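Local coordinates for extracellular solute-binding protein, family 1 (Bifidobacterium longum subsp. infantis, PDB 6FTH) that probably captures human milk oligosaccharides outside the cell and delivers them to an ABC transporter for uptake, at residues V453-T458 / Q511-I516; N461-N466 / Q504-I509; K128-P133 / F336-F341. All blocks are in the same frame, centred on the assembly; numbering follows the deposited sequence.

Overall arrangement
Contacts 1 and 2 join the same two elements, helix 457-484 (with the loop leading into it, in contact 1) and helix 503-518, with centres about 11 Å apart. Contact 3, whose centre lies nearest the middle of the chain at about 15 Å, ties helix 124-130 to the 336-341 region and reaches contact 1 through Pro133, which packs on Trp513 and Ile516; it does not touch contact 2. None is wholly buried. Contact 1 rests on an indole face, contact 3 on small apolar groups without a hydrogen bond, whereas contact 2 adds a polar network with two waters to its leucine and isoleucine packing.

Contact 1 (V453-T458 / Q511-I516); sequences VNPDPT and QKWYDI
The extended backbone of 453-456 runs past helix 503-518 with Val453 opposite Tyr514 and Pro455 opposite Trp513, each CA pair 5.9 Å apart, and no hydrogen bond joins the two segments. The contact centres instead on the indole of Trp513. Pro455 sits over one face, its CA 3.6 Å from the centroid of the five-membered ring and only 1° off the normal, a CH-pi contact. CB of the same proline comes down beside it, 3.6 Å from CD1 of Trp513. Farther along this face the backbone N of Asp456 lies over the rim, while the Asp456 carboxylate stands by the six-membered ring, its CG 3.4 Å from CZ2 of Trp513 and its plane turned 56° from the indole. The other face is met by CD1 of Ile516, one turn on in the same helix. Val453 places CG1 anti to its backbone N (chi1 178°), which carries this methyl to within 3.7 Å of Trp513 CB. Outside both segments, Asp459 OD2 accepts the indole N-H of Trp513 and a salt bridge from Lys512 NZ, and Asp456 OD1, at the N-cap of helix 457-484, accepts the backbone N-H of Asp459. An alanine at Trp513 takes away the ring, which would probably leave Pro455 without the face it rests on and Asp459 OD2 with Lys512 but no indole N-H. The contact joins the start of one C-terminal helix to the flank of another, with Pro133 against Trp513 and Ile516, and strand 241-244 touching Gln511 and Tyr514.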
ATOM      1  N   VAL A 453       1.495  -6.490  13.321  1.00 15.88           N
ATOM      2  CA  VAL A 453       0.586  -6.774  14.433  1.00 16.49           C
ATOM      3  C   VAL A 453      -0.632  -7.487  13.861  1.00 17.11           C
ATOM      4  O   VAL A 453      -1.449  -6.864  13.183  1.00 19.96           O
ATOM      5  CB  VAL A 453       0.179  -5.488  15.164  1.00 14.37           C
ATOM      6  CG1 VAL A 453      -0.807  -5.796  16.302  1.00 16.61           C
ATOM      7  CG2 VAL A 453       1.400  -4.793  15.732  1.00 14.60           C
ATOM      8  N   ASN A 454      -0.736  -8.789  14.126  1.00 21.83           N
ATOM      9  CA  ASN A 454      -1.719  -9.678  13.496  1.00 23.80           C
ATOM     10  C   ASN A 454      -2.647 -10.246  14.575  1.00 18.01           C
ATOM     11  O   ASN A 454      -2.240 -11.174  15.290  1.00 21.43           O
ATOM     12  CB  ASN A 454      -0.975 -10.844  12.819  1.00 27.33           C
ATOM     13  CG  ASN A 454       0.089 -10.400  11.789  1.00 32.91           C
ATOM     14  OD1 ASN A 454       1.239 -10.901  11.775  1.00 33.12           O
ATOM     15  ND2 ASN A 454      -0.300  -9.500  10.905  1.00 35.12           N
ATOM     16  N   PRO A 455      -3.886  -9.747  14.724  1.00 16.02           N
ATOM     17  CA  PRO A 455      -4.816 -10.359  15.696  1.00 19.97           C
ATOM     18  C   PRO A 455      -5.139 -11.793  15.321  1.00 27.14           C
ATOM     19  O   PRO A 455      -5.160 -12.158  14.146  1.00 24.70           O
ATOM     20  CB  PRO A 455      -6.064  -9.484  15.590  1.00 21.36           C
ATOM     21  CG  PRO A 455      -5.571  -8.169  15.066  1.00 22.73           C
ATOM     22  CD  PRO A 455      -4.486  -8.552  14.113  1.00 18.32           C
ATOM     23  N   ASP A 456      -5.419 -12.605  16.341  1.00 23.09           N
ATOM     24  CA  ASP A 456      -5.762 -13.994  16.110  1.00 23.07           C
ATOM     25  C   ASP A 456      -7.132 -14.104  15.445  1.00 19.02           C
ATOM     26  O   ASP A 456      -7.830 -13.108  15.233  1.00 18.74           O
ATOM     27  CB  ASP A 456      -5.630 -14.799  17.404  1.00 20.75           C
ATOM     28  CG  ASP A 456      -6.751 -14.548  18.411  1.00 20.76           C
ATOM     29  OD1 ASP A 456      -7.705 -13.783  18.154  1.00 19.81           O
ATOM     30  OD2 ASP A 456      -6.650 -15.140  19.499  1.00 26.14           O
ATOM     31  N   PRO A 457      -7.522 -15.320  15.038  1.00 20.08           N
ATOM     32  CA  PRO A 457      -8.748 -15.448  14.246  1.00 20.05           C
ATOM     33  C   PRO A 457      -9.985 -14.974  14.958  1.00 15.94           C
ATOM     34  O   PRO A 457     -10.806 -14.292  14.340  1.00 17.69           O
ATOM     35  CB  PRO A 457      -8.811 -16.950  13.916  1.00 23.43           C
ATOM     36  CG  PRO A 457      -7.438 -17.430  14.066  1.00 26.44           C
ATOM     37  CD  PRO A 457      -6.808 -16.606  15.145  1.00 26.12           C
ATOM     38  N   THR A 458     -10.125 -15.267  16.258  1.00 17.16           N
ATOM     39  CA  THR A 458     -11.314 -14.842  16.981  1.00 17.05           C
ATOM     40  C   THR A 458     -11.388 -13.324  17.030  1.00 15.43           C
ATOM     41  O   THR A 458     -12.439 -12.722  16.778  1.00 16.55           O
ATOM     42  CB  THR A 458     -11.283 -15.415  18.403  1.00 19.44           C
ATOM     43  OG1 THR A 458     -11.354 -16.847  18.360  1.00 22.10           O
ATOM     44  CG2 THR A 458     -12.453 -14.899  19.219  1.00 22.21           C
ATOM     45  N   GLN A 511      -5.047  -2.664  21.038  1.00 10.50           N
ATOM     46  CA  GLN A 511      -4.049  -2.431  22.079  1.00  9.88           C
ATOM     47  C   GLN A 511      -3.434  -3.741  22.544  1.00 13.95           C
ATOM     48  O   GLN A 511      -2.220  -3.829  22.767  1.00 12.36           O
ATOM     49  CB  GLN A 511      -4.654  -1.702  23.271  1.00 11.01           C
ATOM     50  CG  GLN A 511      -3.656  -1.433  24.394  1.00 11.14           C
ATOM     51  CD  GLN A 511      -2.761  -0.231  24.119  1.00 12.00           C
ATOM     52  OE1 GLN A 511      -3.235   0.909  24.083  1.00 12.09           O
ATOM     53  NE2 GLN A 511      -1.462  -0.478  23.970  1.00 12.69           N
ATOM     54  N   LYS A 512      -4.263  -4.760  22.746  1.00 12.81           N
ATOM     55  CA  LYS A 512      -3.765  -6.044  23.229  1.00 11.81           C
ATOM     56  C   LYS A 512      -2.746  -6.638  22.270  1.00 13.90           C
ATOM     57  O   LYS A 512      -1.665  -7.059  22.684  1.00 15.11           O
ATOM     58  CB  LYS A 512      -4.936  -7.008  23.415  1.00 12.46           C
ATOM     59  CG  LYS A 512      -4.501  -8.391  23.888  1.00 14.00           C
ATOM     60  CD  LYS A 512      -5.664  -9.304  24.122  1.00 13.97           C
ATOM     61  CE  LYS A 512      -6.292  -9.712  22.830  1.00 12.86           C
ATOM     62  NZ  LYS A 512      -7.402 -10.715  22.997  1.00 14.79           N
ATOM     63  N   TRP A 513      -3.082  -6.713  20.988  1.00 13.45           N
ATOM     64  CA  TRP A 513      -2.153  -7.338  20.043  1.00 14.22           C
ATOM     65  C   TRP A 513      -0.934  -6.459  19.807  1.00 15.46           C
ATOM     66  O   TRP A 513       0.187  -6.961  19.669  1.00 15.59           O
ATOM     67  CB  TRP A 513      -2.867  -7.663  18.742  1.00 12.66           C
ATOM     68  CG  TRP A 513      -3.817  -8.796  18.946  1.00 13.52           C
ATOM     69  CD1 TRP A 513      -5.176  -8.721  19.042  1.00 13.13           C
ATOM     70  CD2 TRP A 513      -3.469 -10.158  19.208  1.00 17.37           C
ATOM     71  NE1 TRP A 513      -5.703  -9.968  19.328  1.00 14.86           N
ATOM     72  CE2 TRP A 513      -4.672 -10.859  19.448  1.00 16.43           C
ATOM     73  CE3 TRP A 513      -2.256 -10.854  19.272  1.00 22.58           C
ATOM     74  CZ2 TRP A 513      -4.696 -12.234  19.701  1.00 19.76           C
ATOM     75  CZ3 TRP A 513      -2.283 -12.221  19.534  1.00 26.93           C
ATOM     76  CH2 TRP A 513      -3.499 -12.893  19.748  1.00 19.28           C
ATOM     77  N   TYR A 514      -1.130  -5.141  19.781  1.00 12.23           N
ATOM     78  CA  TYR A 514       0.016  -4.246  19.724  1.00 13.79           C
ATOM     79  C   TYR A 514       0.980  -4.527  20.874  1.00 14.45           C
ATOM     80  O   TYR A 514       2.200  -4.608  20.680  1.00 15.96           O
ATOM     81  CB  TYR A 514      -0.499  -2.819  19.758  1.00 12.20           C
ATOM     82  CG  TYR A 514       0.549  -1.766  19.904  1.00 12.30           C
ATOM     83  CD1 TYR A 514       1.213  -1.236  18.792  1.00 13.37           C
ATOM     84  CD2 TYR A 514       0.854  -1.266  21.149  1.00 13.38           C
ATOM     85  CE1 TYR A 514       2.179  -0.240  18.933  1.00 13.09           C
ATOM     86  CE2 TYR A 514       1.800  -0.272  21.301  1.00 13.26           C
ATOM     87  CZ  TYR A 514       2.465   0.247  20.189  1.00 13.59           C
ATOM     88  OH  TYR A 514       3.420   1.240  20.375  1.00 13.78           O
ATOM     89  N   ASP A 515       0.450  -4.681  22.080  1.00 13.41           N
ATOM     90  CA  ASP A 515       1.295  -4.966  23.243  1.00 13.21           C
ATOM     91  C   ASP A 515       1.997  -6.317  23.099  1.00 16.73           C
ATOM     92  O   ASP A 515       3.199  -6.431  23.352  1.00 18.35           O
ATOM     93  CB  ASP A 515       0.453  -4.927  24.521  1.00 15.52           C
ATOM     94  CG  ASP A 515       0.013  -3.537  24.902  1.00 15.66           C
ATOM     95  OD1 ASP A 515       0.545  -2.551  24.351  1.00 14.63           O
ATOM     96  OD2 ASP A 515      -0.872  -3.424  25.766  1.00 17.11           O
ATOM     97  N   ILE A 516       1.259  -7.353  22.697  1.00 14.97           N
ATOM     98  CA  ILE A 516       1.848  -8.688  22.530  1.00 16.86           C
ATOM     99  C   ILE A 516       3.039  -8.630  21.578  1.00 18.54           C
ATOM    100  O   ILE A 516       4.101  -9.211  21.847  1.00 19.71           O
ATOM    101  CB  ILE A 516       0.779  -9.683  22.040  1.00 18.53           C
ATOM    102  CG1 ILE A 516      -0.190 -10.027  23.185  1.00 23.16           C
ATOM    103  CG2 ILE A 516       1.419 -10.946  21.466  1.00 23.08           C
ATOM    104  CD1 ILE A 516      -1.427 -10.805  22.740  1.00 20.09           C
TER

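Contact 2 (N461-N466 / Q504-I509); sequences NTLTNN and QENVKI
Asn466 directs its amide nitrogen at two acceptors on the facing helix, and both N-H bonds are used. ND2 of Asn466 donates to OD1 of Asn506 over 2.9 Å, nearly straight at 160°, and to OE1 of Glu505 over 3.0 Å. Each acceptor lies close to the Asn466 amide plane, yet each is approached from well above its own plane. Two waters complete the network: one donates to both Asn466 OD1 and Glu505 OE1, and the other donates to Glu505 OE2 at 2.6 Å while also pairing with Thr462 OG1, which makes a weak hydrogen bond with Thr458 O in its own helix as well. Glu505 reaches this network through a fully extended chain. The two helices form a near-antiparallel pair, crossing at -147° with short-segment axes 9.8 Å apart, in the helical C-terminal region of this solute-binding protein. Beneath the polar edge Leu463 and Ile509 lie alongside with their chains running opposite ways, Leu463 CD2 lying 3.8 Å from Ile509 CG2. The same leucine methyl presses against the Asn506 amide carbon CG at 3.4 Å. CG2 of Thr462 lies against both Glu505 CD and Ile509 CD1. Phe235 of strand 235-238 and Ile470, farther along helix 457-484, also touch Asn506.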
ATOM      1  N   ASN A 461     -12.151 -11.745  13.611  1.00 16.71           N
ATOM      2  CA  ASN A 461     -13.559 -11.782  13.256  1.00 18.58           C
ATOM      3  C   ASN A 461     -14.355 -10.731  14.030  1.00 18.48           C
ATOM      4  O   ASN A 461     -15.243 -10.078  13.474  1.00 19.79           O
ATOM      5  CB  ASN A 461     -14.115 -13.197  13.454  1.00 19.95           C
ATOM      6  CG  ASN A 461     -13.540 -14.190  12.437  1.00 19.83           C
ATOM      7  OD1 ASN A 461     -13.151 -13.819  11.338  1.00 26.22           O
ATOM      8  ND2 ASN A 461     -13.488 -15.455  12.821  1.00 27.04           N
ATOM      9  N   THR A 462     -14.041 -10.525  15.309  1.00 17.23           N
ATOM     10  CA  THR A 462     -14.708  -9.451  16.037  1.00 16.86           C
ATOM     11  C   THR A 462     -14.437  -8.102  15.391  1.00 17.49           C
ATOM     12  O   THR A 462     -15.357  -7.307  15.177  1.00 15.08           O
ATOM     13  CB  THR A 462     -14.242  -9.427  17.489  1.00 18.35           C
ATOM     14  OG1 THR A 462     -14.639 -10.656  18.124  1.00 18.96           O
ATOM     15  CG2 THR A 462     -14.853  -8.244  18.225  1.00 17.84           C
ATOM     16  N   LEU A 463     -13.167  -7.824  15.101  1.00 14.86           N
ATOM     17  CA  LEU A 463     -12.803  -6.554  14.472  1.00 15.04           C
ATOM     18  C   LEU A 463     -13.560  -6.347  13.177  1.00 17.27           C
ATOM     19  O   LEU A 463     -14.168  -5.296  12.966  1.00 19.35           O
ATOM     20  CB  LEU A 463     -11.303  -6.504  14.208  1.00 15.31           C
ATOM     21  CG  LEU A 463     -10.409  -6.385  15.443  1.00 16.32           C
ATOM     22  CD1 LEU A 463      -8.983  -6.533  15.004  1.00 17.67           C
ATOM     23  CD2 LEU A 463     -10.601  -5.049  16.161  1.00 16.79           C
ATOM     24  N   THR A 464     -13.527  -7.340  12.291  1.00 19.06           N
ATOM     25  CA  THR A 464     -14.143  -7.185  10.977  1.00 20.12           C
ATOM     26  C   THR A 464     -15.655  -7.030  11.092  1.00 19.16           C
ATOM     27  O   THR A 464     -16.260  -6.199  10.397  1.00 20.66           O
ATOM     28  CB  THR A 464     -13.776  -8.382  10.096  1.00 21.17           C
ATOM     29  OG1 THR A 464     -14.290  -9.576  10.669  1.00 34.90           O
ATOM     30  CG2 THR A 464     -12.307  -8.518   9.951  1.00 21.75           C
ATOM     31  N   ASN A 465     -16.288  -7.801  11.978  1.00 18.91           N
ATOM     32  CA  ASN A 465     -17.730  -7.682  12.158  1.00 20.08           C
ATOM     33  C   ASN A 465     -18.098  -6.288  12.649  1.00 18.60           C
ATOM     34  O   ASN A 465     -18.998  -5.640  12.104  1.00 20.49           O
ATOM     35  CB  ASN A 465     -18.249  -8.750  13.125  1.00 23.23           C
ATOM     36  CG  ASN A 465     -19.717  -9.144  12.850  1.00 34.78           C
ATOM     37  OD1 ASN A 465     -19.996 -10.080  12.087  1.00 38.15           O
ATOM     38  ND2 ASN A 465     -20.653  -8.429  13.466  1.00 31.09           N
ATOM     39  N   ASN A 466     -17.405  -5.801  13.692  1.00 16.31           N
ATOM     40  CA  ASN A 466     -17.694  -4.470  14.188  1.00 15.75           C
ATOM     41  C   ASN A 466     -17.355  -3.413  13.137  1.00 15.74           C
ATOM     42  O   ASN A 466     -18.124  -2.459  12.934  1.00 15.37           O
ATOM     43  CB  ASN A 466     -16.886  -4.197  15.461  1.00 14.90           C
ATOM     44  CG  ASN A 466     -17.371  -4.986  16.672  1.00 17.56           C
ATOM     45  OD1 ASN A 466     -18.453  -5.585  16.681  1.00 17.83           O
ATOM     46  ND2 ASN A 466     -16.561  -4.966  17.726  1.00 13.97           N
ATOM     47  N   GLN A 504     -14.968   0.761  20.938  1.00 12.55           N
ATOM     48  CA  GLN A 504     -14.047   0.684  22.077  1.00 14.37           C
ATOM     49  C   GLN A 504     -13.564  -0.738  22.319  1.00 13.43           C
ATOM     50  O   GLN A 504     -12.443  -0.931  22.816  1.00 12.72           O
ATOM     51  CB  GLN A 504     -14.673   1.270  23.336  1.00 13.96           C
ATOM     52  CG  GLN A 504     -15.061   2.701  23.223  1.00 18.08           C
ATOM     53  CD  GLN A 504     -13.935   3.538  22.713  1.00 19.48           C
ATOM     54  OE1 GLN A 504     -12.796   3.404  23.161  1.00 20.67           O
ATOM     55  NE2 GLN A 504     -14.225   4.379  21.732  1.00 23.75           N
ATOM     56  N   GLU A 505     -14.366  -1.749  21.959  1.00 12.25           N
ATOM     57  CA  GLU A 505     -13.879  -3.119  21.952  1.00 11.55           C
ATOM     58  C   GLU A 505     -12.747  -3.267  20.946  1.00 12.84           C
ATOM     59  O   GLU A 505     -11.722  -3.904  21.218  1.00 12.84           O
ATOM     60  CB  GLU A 505     -15.027  -4.079  21.607  1.00 13.78           C
ATOM     61  CG  GLU A 505     -14.599  -5.549  21.533  1.00 14.40           C
ATOM     62  CD  GLU A 505     -15.757  -6.498  21.212  1.00 18.83           C
ATOM     63  OE1 GLU A 505     -16.704  -6.076  20.490  1.00 16.60           O
ATOM     64  OE2 GLU A 505     -15.703  -7.663  21.680  1.00 20.73           O
ATOM     65  N   ASN A 506     -12.923  -2.682  19.762  1.00 12.04           N
ATOM     66  CA  ASN A 506     -11.887  -2.763  18.742  1.00 12.74           C
ATOM     67  C   ASN A 506     -10.602  -2.073  19.202  1.00 11.12           C
ATOM     68  O   ASN A 506      -9.503  -2.580  18.966  1.00 11.45           O
ATOM     69  CB  ASN A 506     -12.397  -2.131  17.435  1.00 12.59           C
ATOM     70  CG  ASN A 506     -13.323  -3.036  16.653  1.00 16.94           C
ATOM     71  OD1 ASN A 506     -13.843  -4.005  17.168  1.00 14.39           O
ATOM     72  ND2 ASN A 506     -13.486  -2.736  15.368  1.00 18.57           N
ATOM     73  N   VAL A 507     -10.717  -0.901  19.845  1.00 11.07           N
ATOM     74  CA  VAL A 507      -9.525  -0.239  20.378  1.00 10.81           C
ATOM     75  C   VAL A 507      -8.781  -1.161  21.335  1.00 11.28           C
ATOM     76  O   VAL A 507      -7.555  -1.318  21.253  1.00 10.88           O
ATOM     77  CB  VAL A 507      -9.900   1.096  21.046  1.00 10.67           C
ATOM     78  CG1 VAL A 507      -8.696   1.650  21.760  1.00 12.31           C
ATOM     79  CG2 VAL A 507     -10.424   2.085  20.012  1.00 13.86           C
ATOM     80  N   LYS A 508      -9.514  -1.784  22.259  1.00 11.11           N
ATOM     81  CA  LYS A 508      -8.877  -2.643  23.243  1.00 10.68           C
ATOM     82  C   LYS A 508      -8.239  -3.874  22.595  1.00 11.31           C
ATOM     83  O   LYS A 508      -7.160  -4.313  23.019  1.00 11.75           O
ATOM     84  CB  LYS A 508      -9.912  -3.012  24.305  1.00 13.57           C
ATOM     85  CG  LYS A 508      -9.384  -3.838  25.466  1.00 16.19           C
ATOM     86  CD  LYS A 508     -10.236  -3.687  26.777  1.00 16.40           C
ATOM     87  CE  LYS A 508     -11.667  -3.970  26.515  1.00 14.21           C
ATOM     88  NZ  LYS A 508     -12.402  -4.044  27.791  1.00 12.41           N
ATOM     89  N   ILE A 509      -8.891  -4.456  21.567  1.00 13.15           N
ATOM     90  CA  ILE A 509      -8.312  -5.578  20.835  1.00 13.41           C
ATOM     91  C   ILE A 509      -6.999  -5.177  20.174  1.00 11.58           C
ATOM     92  O   ILE A 509      -5.988  -5.882  20.293  1.00 12.32           O
ATOM     93  CB  ILE A 509      -9.321  -6.122  19.806  1.00 14.12           C
ATOM     94  CG1 ILE A 509     -10.436  -6.869  20.545  1.00 13.55           C
ATOM     95  CG2 ILE A 509      -8.629  -7.013  18.788  1.00 16.92           C
ATOM     96  CD1 ILE A 509     -11.626  -7.271  19.643  1.00 16.68           C
TER
HETATM   97  O   HOH W   1     -16.430  -9.992  20.750  1.00 39.51           O
HETATM   98  O   HOH W   2     -18.612  -7.597  18.929  1.00 35.56           O

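Contact 3 (K128-P133 / F336-F341); sequences KLTTDP and FEADRF
Leu129 meets the 336-341 segment with one methyl: its CD2 lies 3.6 Å from CB of Phe336 and 3.8 Å from CB of Ala338, bridging two residues whose CB atoms are directed at the 128-133 segment. CG of Leu129 stands anti to the backbone N (chi1 -169°), which carries the branch outward from helix 124-130 toward the 336-338 backbone. Beside it Thr130 turns CG2 to the same alanine, 3.4 Å from Ala338 O. The hydroxyl of Thr130 is occupied elsewhere, bonded to the carbonyl of Ala139 just before strand 140-143. That strand sets the position of the opposite segment too, pairing with strand 336-337 in a two-stranded antiparallel sheet. The chain turns corners at Ala338 and Arg340, and Arg340 and Phe341 both face Leu140 in a classic beta bulge. No hydrogen bond spans the two segments, and Ala338 O, buried against a threonine methyl, finds no partner anywhere in the model. The contact is thus held by van der Waals packing, and burying that carbonyl oxygen without a partner probably costs some polar stabilisation.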
ATOM      1  N   LYS A 128       8.430 -11.149  10.608  1.00 16.35           N
ATOM      2  CA  LYS A 128       7.355 -10.818  11.543  1.00 16.44           C
ATOM      3  C   LYS A 128       6.020 -10.642  10.832  1.00 16.93           C
ATOM      4  O   LYS A 128       4.965 -10.947  11.398  1.00 15.27           O
ATOM      5  CB  LYS A 128       7.686  -9.524  12.270  1.00 15.26           C
ATOM      6  CG  LYS A 128       8.874  -9.645  13.198  1.00 20.40           C
ATOM      7  CD  LYS A 128       9.013  -8.388  14.035  1.00 22.16           C
ATOM      8  CE  LYS A 128      10.105  -8.528  15.063  1.00 31.03           C
ATOM      9  NZ  LYS A 128      10.190  -7.262  15.850  1.00 38.43           N
ATOM     10  N   LEU A 129       6.047 -10.125   9.611  1.00 15.47           N
ATOM     11  CA  LEU A 129       4.817  -9.820   8.902  1.00 14.21           C
ATOM     12  C   LEU A 129       3.935 -11.043   8.735  1.00 14.68           C
ATOM     13  O   LEU A 129       2.706 -10.911   8.711  1.00 16.54           O
ATOM     14  CB  LEU A 129       5.161  -9.225   7.538  1.00 15.59           C
ATOM     15  CG  LEU A 129       4.033  -8.589   6.735  1.00 18.87           C
ATOM     16  CD1 LEU A 129       3.444  -7.371   7.466  1.00 21.16           C
ATOM     17  CD2 LEU A 129       4.548  -8.191   5.336  1.00 17.52           C
ATOM     18  N   THR A 130       4.524 -12.237   8.600  1.00 16.61           N
ATOM     19  CA  THR A 130       3.730 -13.442   8.357  1.00 17.01           C
ATOM     20  C   THR A 130       3.800 -14.463   9.486  1.00 16.10           C
ATOM     21  O   THR A 130       3.309 -15.584   9.313  1.00 19.42           O
ATOM     22  CB  THR A 130       4.127 -14.095   7.030  1.00 15.76           C
ATOM     23  OG1 THR A 130       5.486 -14.531   7.118  1.00 16.09           O
ATOM     24  CG2 THR A 130       3.936 -13.111   5.878  1.00 17.01           C
ATOM     25  N   THR A 131       4.387 -14.112  10.625  1.00 18.83           N
ATOM     26  CA  THR A 131       4.591 -15.043  11.726  1.00 20.26           C
ATOM     27  C   THR A 131       3.747 -14.602  12.913  1.00 27.51           C
ATOM     28  O   THR A 131       3.845 -13.449  13.349  1.00 29.12           O
ATOM     29  CB  THR A 131       6.058 -15.063  12.151  1.00 21.37           C
ATOM     30  OG1 THR A 131       6.877 -15.522  11.071  1.00 23.08           O
ATOM     31  CG2 THR A 131       6.240 -15.997  13.334  1.00 26.23           C
ATOM     32  N   ASP A 132       2.943 -15.516  13.445  1.00 25.22           N
ATOM     33  CA  ASP A 132       2.104 -15.190  14.598  1.00 29.45           C
ATOM     34  C   ASP A 132       2.922 -15.242  15.880  1.00 27.40           C
ATOM     35  O   ASP A 132       4.076 -15.681  15.891  1.00 29.75           O
ATOM     36  CB  ASP A 132       0.850 -16.067  14.614  1.00 31.04           C
ATOM     37  CG  ASP A 132       1.138 -17.545  14.894  1.00 28.17           C
ATOM     38  OD1 ASP A 132       2.138 -17.874  15.557  1.00 28.02           O
ATOM     39  OD2 ASP A 132       0.338 -18.369  14.417  1.00 31.63           O
ATOM     40  N   PRO A 133       2.377 -14.729  16.991  1.00 34.28           N
ATOM     41  CA  PRO A 133       3.168 -14.704  18.229  1.00 38.98           C
ATOM     42  C   PRO A 133       3.477 -16.088  18.759  1.00 38.78           C
ATOM     43  O   PRO A 133       4.469 -16.248  19.482  1.00 40.47           O
ATOM     44  CB  PRO A 133       2.298 -13.890  19.204  1.00 37.22           C
ATOM     45  CG  PRO A 133       1.262 -13.219  18.339  1.00 34.65           C
ATOM     46  CD  PRO A 133       1.034 -14.171  17.204  1.00 35.01           C
ATOM     47  N   PHE A 336       7.070  -4.555   1.503  1.00 12.42           N
ATOM     48  CA  PHE A 336       6.692  -5.935   1.785  1.00 11.43           C
ATOM     49  C   PHE A 336       5.230  -6.221   1.464  1.00 13.90           C
ATOM     50  O   PHE A 336       4.351  -5.373   1.620  1.00 12.64           O
ATOM     51  CB  PHE A 336       6.863  -6.268   3.272  1.00 12.33           C
ATOM     52  CG  PHE A 336       8.254  -6.065   3.804  1.00 12.05           C
ATOM     53  CD1 PHE A 336       9.365  -6.483   3.106  1.00 15.88           C
ATOM     54  CD2 PHE A 336       8.447  -5.454   5.021  1.00 19.82           C
ATOM     55  CE1 PHE A 336      10.654  -6.290   3.619  1.00 17.11           C
ATOM     56  CE2 PHE A 336       9.730  -5.258   5.524  1.00 21.77           C
ATOM     57  CZ  PHE A 336      10.824  -5.658   4.811  1.00 15.41           C
ATOM     58  N   GLU A 337       4.977  -7.470   1.067  1.00 12.75           N
ATOM     59  CA  GLU A 337       3.639  -8.021   0.924  1.00 14.38           C
ATOM     60  C   GLU A 337       3.617  -9.363   1.639  1.00 16.76           C
ATOM     61  O   GLU A 337       4.627 -10.065   1.697  1.00 14.81           O
ATOM     62  CB  GLU A 337       3.255  -8.186  -0.563  1.00 15.26           C
ATOM     63  CG  GLU A 337       3.196  -6.869  -1.340  1.00 16.90           C
ATOM     64  CD  GLU A 337       2.018  -5.980  -0.921  1.00 22.40           C
ATOM     65  OE1 GLU A 337       0.998  -6.497  -0.408  1.00 21.25           O
ATOM     66  OE2 GLU A 337       2.125  -4.754  -1.112  1.00 27.02           O
ATOM     67  N   ALA A 338       2.457  -9.719   2.195  1.00 14.85           N
ATOM     68  CA  ALA A 338       2.377 -10.813   3.159  1.00 13.34           C
ATOM     69  C   ALA A 338       1.761 -12.103   2.629  1.00 14.79           C
ATOM     70  O   ALA A 338       1.596 -13.043   3.409  1.00 15.67           O
ATOM     71  CB  ALA A 338       1.564 -10.358   4.364  1.00 15.46           C
ATOM     72  N   ASP A 339       1.439 -12.185   1.340  1.00 14.78           N
ATOM     73  CA  ASP A 339       0.625 -13.267   0.801  1.00 15.61           C
ATOM     74  C   ASP A 339       1.324 -14.026  -0.323  1.00 14.46           C
ATOM     75  O   ASP A 339       0.689 -14.434  -1.290  1.00 15.56           O
ATOM     76  CB  ASP A 339      -0.701 -12.716   0.278  1.00 15.07           C
ATOM     77  CG  ASP A 339      -0.537 -11.832  -0.942  1.00 17.65           C
ATOM     78  OD1 ASP A 339       0.475 -11.107  -1.061  1.00 15.83           O
ATOM     79  OD2 ASP A 339      -1.428 -11.841  -1.806  1.00 17.43           O
ATOM     80  N   ARG A 340       2.620 -14.266  -0.222  1.00 11.73           N
ATOM     81  CA  ARG A 340       3.378 -14.589  -1.426  1.00 11.25           C
ATOM     82  C   ARG A 340       3.826 -16.044  -1.580  1.00 13.36           C
ATOM     83  O   ARG A 340       4.369 -16.398  -2.630  1.00 15.23           O
ATOM     84  CB  ARG A 340       4.514 -13.579  -1.592  1.00 13.03           C
ATOM     85  CG  ARG A 340       3.977 -12.156  -1.725  1.00 12.25           C
ATOM     86  CD  ARG A 340       3.222 -11.992  -3.042  1.00 13.25           C
ATOM     87  NE  ARG A 340       2.414 -10.782  -3.153  1.00 15.35           N
ATOM     88  CZ  ARG A 340       2.830  -9.650  -3.706  1.00 13.77           C
ATOM     89  NH1 ARG A 340       4.086  -9.503  -4.147  1.00 12.83           N
ATOM     90  NH2 ARG A 340       1.980  -8.622  -3.797  1.00 16.88           N
ATOM     91  N   PHE A 341       3.598 -16.906  -0.600  1.00 11.86           N
ATOM     92  CA  PHE A 341       3.844 -18.334  -0.792  1.00 15.05           C
ATOM     93  C   PHE A 341       3.194 -19.126   0.323  1.00 13.91           C
ATOM     94  O   PHE A 341       3.508 -18.910   1.501  1.00 14.10           O
ATOM     95  CB  PHE A 341       5.354 -18.629  -0.781  1.00 14.99           C
ATOM     96  CG  PHE A 341       5.708 -20.065  -1.107  1.00 14.93           C
ATOM     97  CD1 PHE A 341       5.592 -21.069  -0.150  1.00 15.60           C
ATOM     98  CD2 PHE A 341       6.172 -20.407  -2.370  1.00 15.81           C
ATOM     99  CE1 PHE A 341       5.918 -22.389  -0.451  1.00 19.43           C
ATOM    100  CE2 PHE A 341       6.491 -21.731  -2.680  1.00 18.40           C
ATOM    101  CZ  PHE A 341       6.345 -22.718  -1.720  1.00 17.58           C
TER